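Local coordinates for protein manganese-dependent inorganic pyrophosphatase (PDB 2EB0) that catalyses the hydrolysis of diphosphate to two phosphates, using two manganese ions per subunit, as a family II (class C) inorganic pyrophosphatase, at residues 203-208 with 244-249; 197-202 with 249-254; 115-120 with 130-135; 15-20 with 111-116. All blocks are in the same frame, centred on the assembly; numbering follows the deposited sequence.

Contact 1 of 4, residues 203-208 with 244-249; sequences FKNFDF and EGYDLI
Phe-203 reaches across to Tyr-246 and Ile-249 with the far rim of its ring. CB points at the loop-and-strand segment 244-249, and CG lies anti to the backbone N (chi1 -157°), which carries the ring toward both partners. On one side of the rim, CE2 of Phe-203 lies 3.8 Å from CE2 of Tyr-246 and also close to that residue's hydroxyl. The two aromatic planes stand nearly perpendicular, at 85°, but the rings are displaced obliquely, with centroids 5.9 Å apart. At the tip, CZ of Phe-203 meets CG2 of Ile-249 at 3.9 Å, the methyl lying at the ring edge near its plane; CZ also lies close to Ile-249 CD1, and CE1 nears the same CG2. Strands 204-208 and 248-255, which the segments enter, flank strand 211-220 in the mixed sheet of the DHHA2 domain; the contact spans that intervening strand. Helix 230-243 closes over the contact, and its Lys-240 makes a cation-pi contact with Phe-203. Beside the rings, Tyr-246 OH donates to Asn-205 OD1, which lies at the edge of the phenol. The modelled separation of those two oxygens, 2.4 Å, is unusually short, so its exact value is doubtful. The Asn-205 amide is turned 50° from the phenol plane. Within 244-249, Ile-249 CD1 sits 3.7 Å above the plane of the Tyr-246 ring, toward its rim.

Contact 2 of 4, residues 197-202 with 249-254; sequences EIINMD and IVFLIT
This is largely apolar helix-on-sheet packing, buried in the DHHA2 domain away from the metal site: helix 195-201 rests on strand 248-255 through Ile-198 and Ile-199, which meet Phe-251. The phenylalanine supplies the strand's whole share. A chi1 of -166° turns its ring away from the backbone N and up from the sheet, driving the outer rim toward the helix. CZ of Phe-251 comes within 3.5 Å of Ile-198 O, which lies at the ring edge, near its plane. CZ of Phe-251 also meets the CG2 branch of Ile-198 at 3.8 Å, the two side chains crossing at about a right angle. Next to it, CE1 of Phe-251 approaches the backbone rather than a side-chain tip, with Ile-199 CA 3.9 Å away. Strand 248-255 runs in the middle of the five-stranded mixed sheet, and Phe-251 also touches Val-218 and Leu-264 on its two neighbouring strands. With an alanine here, a gap would probably open beneath the helix, and Ile-198 CG2 would lose its aromatic neighbour across the contact. Helix 230-243 completes the surroundings: Leu-237 packs on both Phe-251 and Ile-199. In Ile-199 itself, CG1 makes a looser approach to Phe-251 CE1, at 4.5 Å.

Contact 3 of 4, residues 115-120 with 130-135; sequences ELYFKD and KELKPD
Tyr-117, near the end of helix 109-118, lays its ring against Leu-132 and sets its hydroxyl on the backbone there. Its chi1 of 173° places the ring opposite the backbone N and sends the phenol toward the loop that leads into helix 134-148. Leu-132 N donates to Tyr-117 OH over 2.9 Å in a nearly straight bond, 165° at the hydrogen. From the same residue CB sits over one ring face, a CH-pi contact 3.6 Å from the Tyr-117 centroid; its modelled approach to CZ is too close for two carbons, so the fine geometry is doubtful. Lys-130 contributes its carbonyl, with O 3.6 Å from Tyr-117 CE2 at the ring edge, whereas its ammonium group turns to Tyr-23 and Asp-26. A water joins Tyr-117 OH to Leu-132 O, donating to that carbonyl over 3.0 Å. Replacing Tyr-117 by a phenylalanine would probably leave the Leu-132 N-H without its acceptor and the water without one of its anchors. Two residues on, Lys-119 forms a salt bridge with Asp-123 of the second subunit. The phenol oxygen thus serves both backbone polar groups of Leu-132, one directly and one through water, tying the loop to the helix end while one ring face packs on the leucine side chain.

Contact 4 of 4, residues 15-20 with 111-116; sequences IASAIV and TVIAEL
Ile-113 alone carries the side of helix 109-118 in this contact, touching Ser-17 and Val-20 of helix 12-25. The segment begins at Thr-111, turned away from helix 12-25, its OG1 hydrogen-bonded to Asp-160 and Ser-108. Val-112 follows, packed on Tyr-102 of edge strand 100-103 in the parallel sheet of the DHH domain. Then comes Ile-113, pointing at the other helix. CG1 is anti to the carbonyl carbon (chi1 -64°) and the chain beyond it is extended, which brings CD1 of Ile-113 to 3.8 Å from Ser-17 O. Ile-113 CD1 is also 3.9 Å from Ser-17 CB. The second branch turns to the next helical turn, where CG2 of Ile-113 meets CG1 of Val-20 more loosely, at 4.3 Å. Ala-114 and Glu-115 face helix 158-171, touching Met-163, and Leu-116 packs on Leu-124 of the second subunit. Ser-17 OG, 4.0 Å from Ile-113 CD1, is hydrogen-bonded to OD2 of Asp-13, a manganese ligand. The chemistry therefore divides at Ser-17: its hydroxyl, bonded to a metal ligand, is consistent with a second-shell role and is likely to steady Asp-13, while the isoleucine methyl packs against CB and the carbonyl.

How the contacts relate
The contacts form two pairs, one per domain, on opposite sides of the chain's centre. Contacts 1 and 2 share Ile-249 of strand 248-255 in the DHHA2 domain, their centres 12 Å apart, with contact 1 nested in the loop that contact 2 closes. In the DHH domain, contacts 3 and 4 share Glu-115 and Leu-116 on helix 109-118, their centres 9 Å apart. The manganese site lies between the pairs: the side chain of Ser-17 (contact 4) is about 7 Å from a manganese ion, that of Phe-203 (contact 1) about 12 Å. Contacts 2 and 4 approach to about 10 Å between nearest atoms. Contact 3 lies farther from the chain's centre; both it and contact 4 touch the second subunit.

Contact 1 of 4, residues 203-208 with 244-249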
loop_
_atom_site.group_PDB
_atom_site.type_symbol
_atom_site.label_atom_id
_atom_site.label_comp_id
_atom_site.label_asym_id
_atom_site.label_seq_id
_atom_site.Cartn_x
_atom_site.Cartn_y
_atom_site.Cartn_z
ATOM N N PHE B 203 19.435 -7.256 10.646
ATOM C CA PHE B 203 19.580 -7.660 9.257
ATOM C C PHE B 203 18.212 -7.809 8.601
ATOM O O PHE B 203 17.342 -8.511 9.117
ATOM C CB PHE B 203 20.327 -8.992 9.185
ATOM C CG PHE B 203 21.001 -9.234 7.878
ATOM C CD1 PHE B 203 22.343 -8.910 7.705
ATOM C CD2 PHE B 203 20.296 -9.769 6.805
ATOM C CE1 PHE B 203 22.975 -9.111 6.478
ATOM C CE2 PHE B 203 20.920 -9.974 5.571
ATOM C CZ PHE B 203 22.263 -9.643 5.408
ATOM N N LYS B 204 18.029 -7.150 7.462
ATOM C CA LYS B 204 16.769 -7.219 6.728
ATOM C C LYS B 204 16.985 -7.909 5.388
ATOM O O LYS B 204 17.990 -7.677 4.718
ATOM C CB LYS B 204 16.214 -5.811 6.489
ATOM C CG LYS B 204 15.573 -5.171 7.695
ATOM C CD LYS B 204 14.059 -5.116 7.534
ATOM C CE LYS B 204 13.379 -4.537 8.771
ATOM N NZ LYS B 204 13.838 -3.154 9.068
ATOM N N ASN B 205 16.043 -8.761 5.008
ATOM C CA ASN B 205 16.128 -9.473 3.738
ATOM C C ASN B 205 15.103 -8.914 2.770
ATOM O O ASN B 205 14.014 -8.530 3.187
ATOM C CB ASN B 205 15.884 -10.962 3.958
ATOM C CG ASN B 205 16.987 -11.606 4.754
ATOM O OD1 ASN B 205 18.166 -11.381 4.486
ATOM N ND2 ASN B 205 16.619 -12.418 5.737
ATOM N N PHE B 206 15.452 -8.848 1.489
ATOM C CA PHE B 206 14.536 -8.317 0.474
ATOM C C PHE B 206 14.520 -9.152 -0.793
ATOM O O PHE B 206 15.400 -9.986 -1.028
ATOM C CB PHE B 206 14.928 -6.901 0.023
ATOM C CG PHE B 206 15.032 -5.897 1.131
ATOM C CD1 PHE B 206 16.129 -5.897 1.990
ATOM C CD2 PHE B 206 14.036 -4.940 1.307
ATOM C CE1 PHE B 206 16.237 -4.958 3.013
ATOM C CE2 PHE B 206 14.125 -3.995 2.324
ATOM C CZ PHE B 206 15.229 -4.001 3.183
ATOM N N ASP B 207 13.511 -8.893 -1.617
ATOM C CA ASP B 207 13.392 -9.544 -2.905
ATOM C C ASP B 207 13.389 -8.392 -3.905
ATOM O O ASP B 207 12.417 -7.639 -3.988
ATOM C CB ASP B 207 12.087 -10.325 -3.028
ATOM C CG ASP B 207 11.966 -11.040 -4.366
ATOM O OD1 ASP B 207 10.856 -11.498 -4.713
ATOM O OD2 ASP B 207 12.988 -11.153 -5.072
ATOM N N PHE B 208 14.485 -8.236 -4.636
ATOM C CA PHE B 208 14.586 -7.173 -5.627
ATOM C C PHE B 208 14.542 -7.751 -7.031
ATOM O O PHE B 208 15.556 -8.245 -7.536
ATOM C CB PHE B 208 15.892 -6.381 -5.478
ATOM C CG PHE B 208 15.983 -5.567 -4.219
ATOM C CD1 PHE B 208 14.839 -5.204 -3.514
ATOM C CD2 PHE B 208 17.220 -5.132 -3.757
ATOM C CE1 PHE B 208 14.932 -4.419 -2.369
ATOM C CE2 PHE B 208 17.320 -4.346 -2.614
ATOM C CZ PHE B 208 16.179 -3.989 -1.919
ATOM N N GLU B 244 23.154 -18.980 2.157
ATOM C CA GLU B 244 21.735 -18.658 2.165
ATOM C C GLU B 244 21.282 -18.148 0.798
ATOM O O GLU B 244 20.151 -17.696 0.625
ATOM C CB GLU B 244 21.451 -17.657 3.282
ATOM C CG GLU B 244 21.842 -18.221 4.648
ATOM C CD GLU B 244 21.747 -17.215 5.777
ATOM O OE1 GLU B 244 22.296 -17.502 6.861
ATOM O OE2 GLU B 244 21.125 -16.148 5.592
ATOM N N GLY B 245 22.184 -18.248 -0.173
ATOM C CA GLY B 245 21.886 -17.847 -1.536
ATOM C C GLY B 245 21.536 -16.396 -1.800
ATOM O O GLY B 245 20.605 -16.104 -2.551
ATOM N N TYR B 246 22.270 -15.479 -1.189
ATOM C CA TYR B 246 22.023 -14.060 -1.412
ATOM C C TYR B 246 22.712 -13.626 -2.699
ATOM O O TYR B 246 23.856 -14.000 -2.952
ATOM C CB TYR B 246 22.589 -13.215 -0.271
ATOM C CG TYR B 246 21.795 -13.247 1.004
ATOM C CD1 TYR B 246 21.899 -14.318 1.891
ATOM C CD2 TYR B 246 20.950 -12.187 1.340
ATOM C CE1 TYR B 246 21.183 -14.331 3.083
ATOM C CE2 TYR B 246 20.232 -12.193 2.528
ATOM C CZ TYR B 246 20.354 -13.264 3.394
ATOM O OH TYR B 246 19.657 -13.259 4.576
ATOM N N ASP B 247 22.024 -12.838 -3.515
ATOM C CA ASP B 247 22.642 -12.355 -4.737
ATOM C C ASP B 247 23.567 -11.213 -4.328
ATOM O O ASP B 247 24.594 -10.969 -4.972
ATOM C CB ASP B 247 21.584 -11.857 -5.717
ATOM C CG ASP B 247 22.186 -11.350 -7.011
ATOM O OD1 ASP B 247 22.377 -10.120 -7.143
ATOM O OD2 ASP B 247 22.483 -12.192 -7.891
ATOM N N LEU B 248 23.199 -10.536 -3.237
ATOM C CA LEU B 248 23.975 -9.412 -2.709
ATOM C C LEU B 248 23.689 -9.086 -1.247
ATOM O O LEU B 248 22.551 -9.213 -0.768
ATOM C CB LEU B 248 23.708 -8.145 -3.530
ATOM C CG LEU B 248 24.172 -6.813 -2.918
ATOM C CD1 LEU B 248 25.697 -6.698 -2.948
ATOM C CD2 LEU B 248 23.532 -5.662 -3.689
ATOM N N ILE B 249 24.734 -8.650 -0.548
ATOM C CA ILE B 249 24.622 -8.259 0.852
ATOM C C ILE B 249 25.398 -6.963 1.090
ATOM O O ILE B 249 26.540 -6.808 0.643
ATOM C CB ILE B 249 25.162 -9.347 1.821
ATOM C CG1 ILE B 249 24.189 -10.528 1.878
ATOM C CG2 ILE B 249 25.343 -8.753 3.219
ATOM C CD1 ILE B 249 24.577 -11.608 2.874
#

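Contact 2 of 4, residues 197-202 with 249-254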
loop_
_atom_site.group_PDB
_atom_site.type_symbol
_atom_site.label_atom_id
_atom_site.label_comp_id
_atom_site.label_asym_id
_atom_site.label_seq_id
_atom_site.Cartn_x
_atom_site.Cartn_y
_atom_site.Cartn_z
ATOM N N GLU B 197 26.647 -11.542 16.378
ATOM C CA GLU B 197 25.520 -10.830 16.989
ATOM C C GLU B 197 25.239 -9.492 16.301
ATOM O O GLU B 197 24.084 -9.099 16.106
ATOM C CB GLU B 197 25.798 -10.596 18.474
ATOM C CG GLU B 197 25.976 -11.875 19.279
ATOM C CD GLU B 197 26.467 -11.606 20.692
ATOM O OE1 GLU B 197 27.622 -11.152 20.853
ATOM O OE2 GLU B 197 25.696 -11.842 21.641
ATOM N N ILE B 198 26.305 -8.795 15.935
ATOM C CA ILE B 198 26.193 -7.511 15.256
ATOM C C ILE B 198 25.526 -7.678 13.897
ATOM O O ILE B 198 24.747 -6.834 13.462
ATOM C CB ILE B 198 27.585 -6.888 15.055
ATOM C CG1 ILE B 198 28.181 -6.531 16.420
ATOM C CG2 ILE B 198 27.488 -5.668 14.161
ATOM C CD1 ILE B 198 29.592 -6.062 16.358
ATOM N N ILE B 199 25.829 -8.785 13.235
ATOM C CA ILE B 199 25.272 -9.061 11.929
ATOM C C ILE B 199 23.779 -9.359 11.968
ATOM O O ILE B 199 23.010 -8.822 11.177
ATOM C CB ILE B 199 26.007 -10.245 11.272
ATOM C CG1 ILE B 199 27.333 -9.754 10.696
ATOM C CG2 ILE B 199 25.136 -10.886 10.194
ATOM C CD1 ILE B 199 28.216 -10.856 10.180
ATOM N N ASN B 200 23.370 -10.202 12.903
ATOM C CA ASN B 200 21.970 -10.584 12.999
ATOM C C ASN B 200 21.063 -9.614 13.737
ATOM O O ASN B 200 19.844 -9.658 13.574
ATOM C CB ASN B 200 21.859 -11.969 13.644
ATOM C CG ASN B 200 22.500 -13.056 12.801
ATOM O OD1 ASN B 200 22.343 -13.086 11.579
ATOM N ND2 ASN B 200 23.213 -13.964 13.454
ATOM N N MET B 201 21.645 -8.735 14.543
ATOM C CA MET B 201 20.850 -7.794 15.314
ATOM C C MET B 201 19.842 -7.002 14.487
ATOM O O MET B 201 18.696 -6.841 14.894
ATOM C CB MET B 201 21.762 -6.823 16.068
ATOM C CG MET B 201 21.053 -6.054 17.172
ATOM S SD MET B 201 20.369 -7.147 18.454
ATOM C CE MET B 201 21.850 -7.511 19.386
ATOM N N ASP B 202 20.259 -6.511 13.326
ATOM C CA ASP B 202 19.357 -5.710 12.502
ATOM C C ASP B 202 19.515 -5.984 11.014
ATOM O O ASP B 202 19.687 -5.069 10.217
ATOM C CB ASP B 202 19.588 -4.223 12.805
ATOM C CG ASP B 202 18.653 -3.313 12.039
ATOM O OD1 ASP B 202 17.453 -3.637 11.931
ATOM O OD2 ASP B 202 19.116 -2.260 11.555
ATOM N N ILE B 249 24.734 -8.650 -0.548
ATOM C CA ILE B 249 24.622 -8.259 0.852
ATOM C C ILE B 249 25.398 -6.963 1.090
ATOM O O ILE B 249 26.540 -6.808 0.643
ATOM C CB ILE B 249 25.162 -9.347 1.821
ATOM C CG1 ILE B 249 24.189 -10.528 1.878
ATOM C CG2 ILE B 249 25.343 -8.753 3.219
ATOM C CD1 ILE B 249 24.577 -11.608 2.874
ATOM N N VAL B 250 24.743 -6.033 1.775
ATOM C CA VAL B 250 25.312 -4.734 2.113
ATOM C C VAL B 250 25.118 -4.565 3.617
ATOM O O VAL B 250 24.016 -4.774 4.129
ATOM C CB VAL B 250 24.563 -3.591 1.386
ATOM C CG1 VAL B 250 25.076 -2.235 1.859
ATOM C CG2 VAL B 250 24.722 -3.740 -0.116
ATOM N N PHE B 251 26.192 -4.221 4.323
ATOM C CA PHE B 251 26.114 -4.013 5.760
ATOM C C PHE B 251 26.542 -2.589 6.040
ATOM O O PHE B 251 27.664 -2.188 5.711
ATOM C CB PHE B 251 27.033 -4.957 6.513
ATOM C CG PHE B 251 26.740 -5.020 7.980
ATOM C CD1 PHE B 251 25.685 -5.789 8.454
ATOM C CD2 PHE B 251 27.493 -4.279 8.888
ATOM C CE1 PHE B 251 25.381 -5.823 9.811
ATOM C CE2 PHE B 251 27.197 -4.305 10.245
ATOM C CZ PHE B 251 26.136 -5.080 10.707
ATOM N N LEU B 252 25.643 -1.834 6.658
ATOM C CA LEU B 252 25.900 -0.436 6.958
ATOM C C LEU B 252 26.463 -0.179 8.349
ATOM O O LEU B 252 25.791 -0.416 9.360
ATOM C CB LEU B 252 24.608 0.371 6.795
ATOM C CG LEU B 252 23.905 0.220 5.448
ATOM C CD1 LEU B 252 22.541 0.896 5.500
ATOM C CD2 LEU B 252 24.773 0.794 4.341
ATOM N N ILE B 253 27.707 0.290 8.399
ATOM C CA ILE B 253 28.314 0.649 9.673
ATOM C C ILE B 253 27.985 2.136 9.737
ATOM O O ILE B 253 28.674 2.952 9.140
ATOM C CB ILE B 253 29.831 0.461 9.666
ATOM C CG1 ILE B 253 30.162 -1.017 9.471
ATOM C CG2 ILE B 253 30.420 0.976 10.973
ATOM C CD1 ILE B 253 31.664 -1.314 9.374
ATOM N N THR B 254 26.905 2.470 10.429
ATOM C CA THR B 254 26.442 3.849 10.523
ATOM C C THR B 254 27.060 4.677 11.659
ATOM O O THR B 254 26.940 4.360 12.847
ATOM C CB THR B 254 24.898 3.866 10.616
ATOM O OG1 THR B 254 24.358 3.271 9.428
ATOM C CG2 THR B 254 24.362 5.280 10.756
#

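Contact 3 of 4, residues 115-120 with 130-135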
loop_
_atom_site.group_PDB
_atom_site.type_symbol
_atom_site.label_atom_id
_atom_site.label_comp_id
_atom_site.label_asym_id
_atom_site.label_seq_id
_atom_site.Cartn_x
_atom_site.Cartn_y
_atom_site.Cartn_z
ATOM N N GLU B 115 -0.193 9.998 15.498
ATOM C CA GLU B 115 -0.924 11.035 14.793
ATOM C C GLU B 115 -2.392 10.664 14.732
ATOM O O GLU B 115 -3.263 11.527 14.826
ATOM C CB GLU B 115 -0.384 11.240 13.382
ATOM C CG GLU B 115 -1.253 12.176 12.565
ATOM C CD GLU B 115 -0.695 12.436 11.190
ATOM O OE1 GLU B 115 -0.292 11.464 10.522
ATOM O OE2 GLU B 115 -0.671 13.615 10.771
ATOM N N LEU B 116 -2.673 9.379 14.575
ATOM C CA LEU B 116 -4.059 8.946 14.540
ATOM C C LEU B 116 -4.659 9.144 15.920
ATOM O O LEU B 116 -5.819 9.555 16.067
ATOM C CB LEU B 116 -4.160 7.474 14.157
ATOM C CG LEU B 116 -3.890 7.169 12.687
ATOM C CD1 LEU B 116 -4.130 5.685 12.440
ATOM C CD2 LEU B 116 -4.825 8.015 11.812
ATOM N N TYR B 117 -3.854 8.859 16.937
ATOM C CA TYR B 117 -4.329 8.992 18.298
ATOM C C TYR B 117 -4.731 10.405 18.685
ATOM O O TYR B 117 -5.850 10.627 19.140
ATOM C CB TYR B 117 -3.286 8.486 19.282
ATOM C CG TYR B 117 -3.671 8.753 20.704
ATOM C CD1 TYR B 117 -3.085 9.795 21.419
ATOM C CD2 TYR B 117 -4.656 7.994 21.325
ATOM C CE1 TYR B 117 -3.472 10.077 22.719
ATOM C CE2 TYR B 117 -5.055 8.264 22.620
ATOM C CZ TYR B 117 -4.461 9.305 23.313
ATOM O OH TYR B 117 -4.853 9.577 24.596
ATOM N N PHE B 118 -3.824 11.356 18.509
ATOM C CA PHE B 118 -4.115 12.728 18.883
ATOM C C PHE B 118 -5.209 13.382 18.050
ATOM O O PHE B 118 -5.884 14.298 18.523
ATOM C CB PHE B 118 -2.836 13.555 18.856
ATOM C CG PHE B 118 -1.866 13.190 19.947
ATOM C CD1 PHE B 118 -0.615 12.653 19.640
ATOM C CD2 PHE B 118 -2.207 13.385 21.289
ATOM C CE1 PHE B 118 0.288 12.315 20.654
ATOM C CE2 PHE B 118 -1.320 13.052 22.306
ATOM C CZ PHE B 118 -0.063 12.514 21.990
ATOM N N LYS B 119 -5.394 12.919 16.818
ATOM C CA LYS B 119 -6.457 13.471 15.983
ATOM C C LYS B 119 -7.795 12.825 16.362
ATOM O O LYS B 119 -8.819 13.108 15.751
ATOM C CB LYS B 119 -6.170 13.224 14.501
ATOM C CG LYS B 119 -4.999 14.022 13.960
ATOM C CD LYS B 119 -4.748 13.719 12.494
ATOM C CE LYS B 119 -5.927 14.129 11.640
ATOM N NZ LYS B 119 -6.158 15.588 11.736
ATOM N N ASP B 120 -7.779 11.963 17.378
ATOM C CA ASP B 120 -8.993 11.279 17.814
ATOM C C ASP B 120 -9.577 10.443 16.679
ATOM O O ASP B 120 -10.798 10.337 16.539
ATOM C CB ASP B 120 -10.039 12.293 18.284
ATOM C CG ASP B 120 -9.756 12.820 19.670
ATOM O OD1 ASP B 120 -9.916 12.047 20.637
ATOM O OD2 ASP B 120 -9.367 14.001 19.791
ATOM N N LYS B 130 -9.382 4.266 23.260
ATOM C CA LYS B 130 -8.857 4.129 24.615
ATOM C C LYS B 130 -7.894 5.284 24.899
ATOM O O LYS B 130 -7.506 6.011 23.984
ATOM C CB LYS B 130 -8.163 2.772 24.739
ATOM C CG LYS B 130 -9.085 1.627 24.324
ATOM C CD LYS B 130 -8.383 0.295 24.187
ATOM C CE LYS B 130 -8.196 -0.388 25.520
ATOM N NZ LYS B 130 -7.608 -1.745 25.338
ATOM N N GLU B 131 -7.522 5.478 26.158
ATOM C CA GLU B 131 -6.615 6.568 26.481
ATOM C C GLU B 131 -5.154 6.139 26.460
ATOM O O GLU B 131 -4.799 5.068 26.944
ATOM C CB GLU B 131 -6.944 7.160 27.852
ATOM C CG GLU B 131 -5.969 8.246 28.276
ATOM C CD GLU B 131 -6.242 8.796 29.661
ATOM O OE1 GLU B 131 -5.455 9.648 30.119
ATOM O OE2 GLU B 131 -7.237 8.385 30.293
ATOM N N LEU B 132 -4.306 6.995 25.908
ATOM C CA LEU B 132 -2.878 6.706 25.838
ATOM C C LEU B 132 -2.224 7.027 27.173
ATOM O O LEU B 132 -1.997 8.189 27.494
ATOM C CB LEU B 132 -2.207 7.554 24.757
ATOM C CG LEU B 132 -1.259 6.884 23.765
ATOM C CD1 LEU B 132 -0.202 7.913 23.359
ATOM C CD2 LEU B 132 -0.600 5.660 24.374
ATOM N N LYS B 133 -1.917 5.997 27.946
ATOM C CA LYS B 133 -1.280 6.194 29.235
ATOM C C LYS B 133 0.183 6.586 29.051
ATOM O O LYS B 133 0.765 6.376 27.987
ATOM C CB LYS B 133 -1.389 4.915 30.077
ATOM C CG LYS B 133 -2.819 4.590 30.493
ATOM C CD LYS B 133 -3.424 5.772 31.236
ATOM C CE LYS B 133 -4.911 5.601 31.480
ATOM N NZ LYS B 133 -5.442 6.714 32.317
ATOM N N PRO B 134 0.796 7.163 30.093
ATOM C CA PRO B 134 2.196 7.586 30.042
ATOM C C PRO B 134 3.177 6.496 29.615
ATOM O O PRO B 134 4.094 6.760 28.831
ATOM C CB PRO B 134 2.460 8.083 31.460
ATOM C CG PRO B 134 1.501 7.306 32.269
ATOM C CD PRO B 134 0.250 7.365 31.441
ATOM N N ASP B 135 2.992 5.280 30.122
ATOM C CA ASP B 135 3.893 4.192 29.753
ATOM C C ASP B 135 3.874 3.900 28.255
ATOM O O ASP B 135 4.930 3.857 27.624
ATOM C CB ASP B 135 3.590 2.913 30.549
ATOM C CG ASP B 135 2.142 2.465 30.438
ATOM O OD1 ASP B 135 1.834 1.395 31.011
ATOM O OD2 ASP B 135 1.315 3.163 29.796
HETATM O O HOH W 1 -3.450 10.558 26.440
#

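Contact 4 of 4, residues 15-20 with 111-116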
loop_
_atom_site.group_PDB
_atom_site.type_symbol
_atom_site.label_atom_id
_atom_site.label_comp_id
_atom_site.label_asym_id
_atom_site.label_seq_id
_atom_site.Cartn_x
_atom_site.Cartn_y
_atom_site.Cartn_z
ATOM N N ILE B 15 8.476 -3.306 18.136
ATOM C CA ILE B 15 7.972 -3.777 19.422
ATOM C C ILE B 15 6.926 -2.832 19.994
ATOM O O ILE B 15 5.816 -3.256 20.304
ATOM C CB ILE B 15 9.137 -3.957 20.428
ATOM C CG1 ILE B 15 10.074 -5.064 19.927
ATOM C CG2 ILE B 15 8.611 -4.283 21.820
ATOM C CD1 ILE B 15 9.429 -6.439 19.850
ATOM N N ALA B 16 7.281 -1.556 20.120
ATOM C CA ALA B 16 6.373 -0.541 20.642
ATOM C C ALA B 16 5.095 -0.437 19.808
ATOM O O ALA B 16 3.993 -0.418 20.351
ATOM C CB ALA B 16 7.076 0.813 20.685
ATOM N N SER B 17 5.238 -0.367 18.488
ATOM C CA SER B 17 4.069 -0.270 17.620
ATOM C C SER B 17 3.149 -1.481 17.733
ATOM O O SER B 17 1.936 -1.356 17.591
ATOM C CB SER B 17 4.498 -0.085 16.167
ATOM O OG SER B 17 5.110 1.182 15.983
ATOM N N ALA B 18 3.721 -2.653 17.978
ATOM C CA ALA B 18 2.923 -3.867 18.117
ATOM C C ALA B 18 2.126 -3.814 19.413
ATOM O O ALA B 18 0.935 -4.122 19.441
ATOM C CB ALA B 18 3.829 -5.099 18.119
ATOM N N ILE B 19 2.803 -3.425 20.485
ATOM C CA ILE B 19 2.186 -3.336 21.801
ATOM C C ILE B 19 1.080 -2.281 21.843
ATOM O O ILE B 19 -0.046 -2.565 22.246
ATOM C CB ILE B 19 3.265 -3.016 22.887
ATOM C CG1 ILE B 19 4.088 -4.268 23.174
ATOM C CG2 ILE B 19 2.617 -2.502 24.160
ATOM C CD1 ILE B 19 5.284 -4.017 24.046
ATOM N N VAL B 20 1.406 -1.069 21.409
ATOM C CA VAL B 20 0.456 0.033 21.433
ATOM C C VAL B 20 -0.750 -0.197 20.518
ATOM O O VAL B 20 -1.886 0.033 20.926
ATOM C CB VAL B 20 1.174 1.359 21.087
ATOM C CG1 VAL B 20 0.209 2.538 21.183
ATOM C CG2 VAL B 20 2.349 1.556 22.051
ATOM N N THR B 111 5.026 7.065 14.873
ATOM C CA THR B 111 4.560 8.388 14.485
ATOM C C THR B 111 3.171 8.301 13.858
ATOM O O THR B 111 2.283 9.085 14.189
ATOM C CB THR B 111 5.517 9.040 13.463
ATOM O OG1 THR B 111 6.812 9.167 14.048
ATOM C CG2 THR B 111 5.027 10.435 13.058
ATOM N N VAL B 112 2.989 7.346 12.950
ATOM C CA VAL B 112 1.708 7.146 12.283
ATOM C C VAL B 112 0.587 6.878 13.292
ATOM O O VAL B 112 -0.507 7.436 13.197
ATOM C CB VAL B 112 1.760 5.938 11.334
ATOM C CG1 VAL B 112 0.407 5.757 10.653
ATOM C CG2 VAL B 112 2.854 6.126 10.317
ATOM N N ILE B 113 0.865 5.992 14.241
ATOM C CA ILE B 113 -0.109 5.621 15.256
ATOM C C ILE B 113 -0.457 6.788 16.171
ATOM O O ILE B 113 -1.627 7.003 16.498
ATOM C CB ILE B 113 0.415 4.438 16.099
ATOM C CG1 ILE B 113 0.575 3.211 15.204
ATOM C CG2 ILE B 113 -0.549 4.131 17.247
ATOM C CD1 ILE B 113 1.176 2.009 15.906
ATOM N N ALA B 114 0.563 7.540 16.570
ATOM C CA ALA B 114 0.377 8.678 17.454
ATOM C C ALA B 114 -0.440 9.775 16.785
ATOM O O ALA B 114 -1.284 10.417 17.429
ATOM C CB ALA B 114 1.736 9.229 17.893
ATOM N N GLU B 115 -0.193 9.998 15.498
ATOM C CA GLU B 115 -0.924 11.035 14.793
ATOM C C GLU B 115 -2.392 10.664 14.732
ATOM O O GLU B 115 -3.263 11.527 14.826
ATOM C CB GLU B 115 -0.384 11.240 13.382
ATOM C CG GLU B 115 -1.253 12.176 12.565
ATOM C CD GLU B 115 -0.695 12.436 11.190
ATOM O OE1 GLU B 115 -0.292 11.464 10.522
ATOM O OE2 GLU B 115 -0.671 13.615 10.771
ATOM N N LEU B 116 -2.673 9.379 14.575
ATOM C CA LEU B 116 -4.059 8.946 14.540
ATOM C C LEU B 116 -4.659 9.144 15.920
ATOM O O LEU B 116 -5.819 9.555 16.067
ATOM C CB LEU B 116 -4.160 7.474 14.157
ATOM C CG LEU B 116 -3.890 7.169 12.687
ATOM C CD1 LEU B 116 -4.130 5.685 12.440
ATOM C CD2 LEU B 116 -4.825 8.015 11.812
#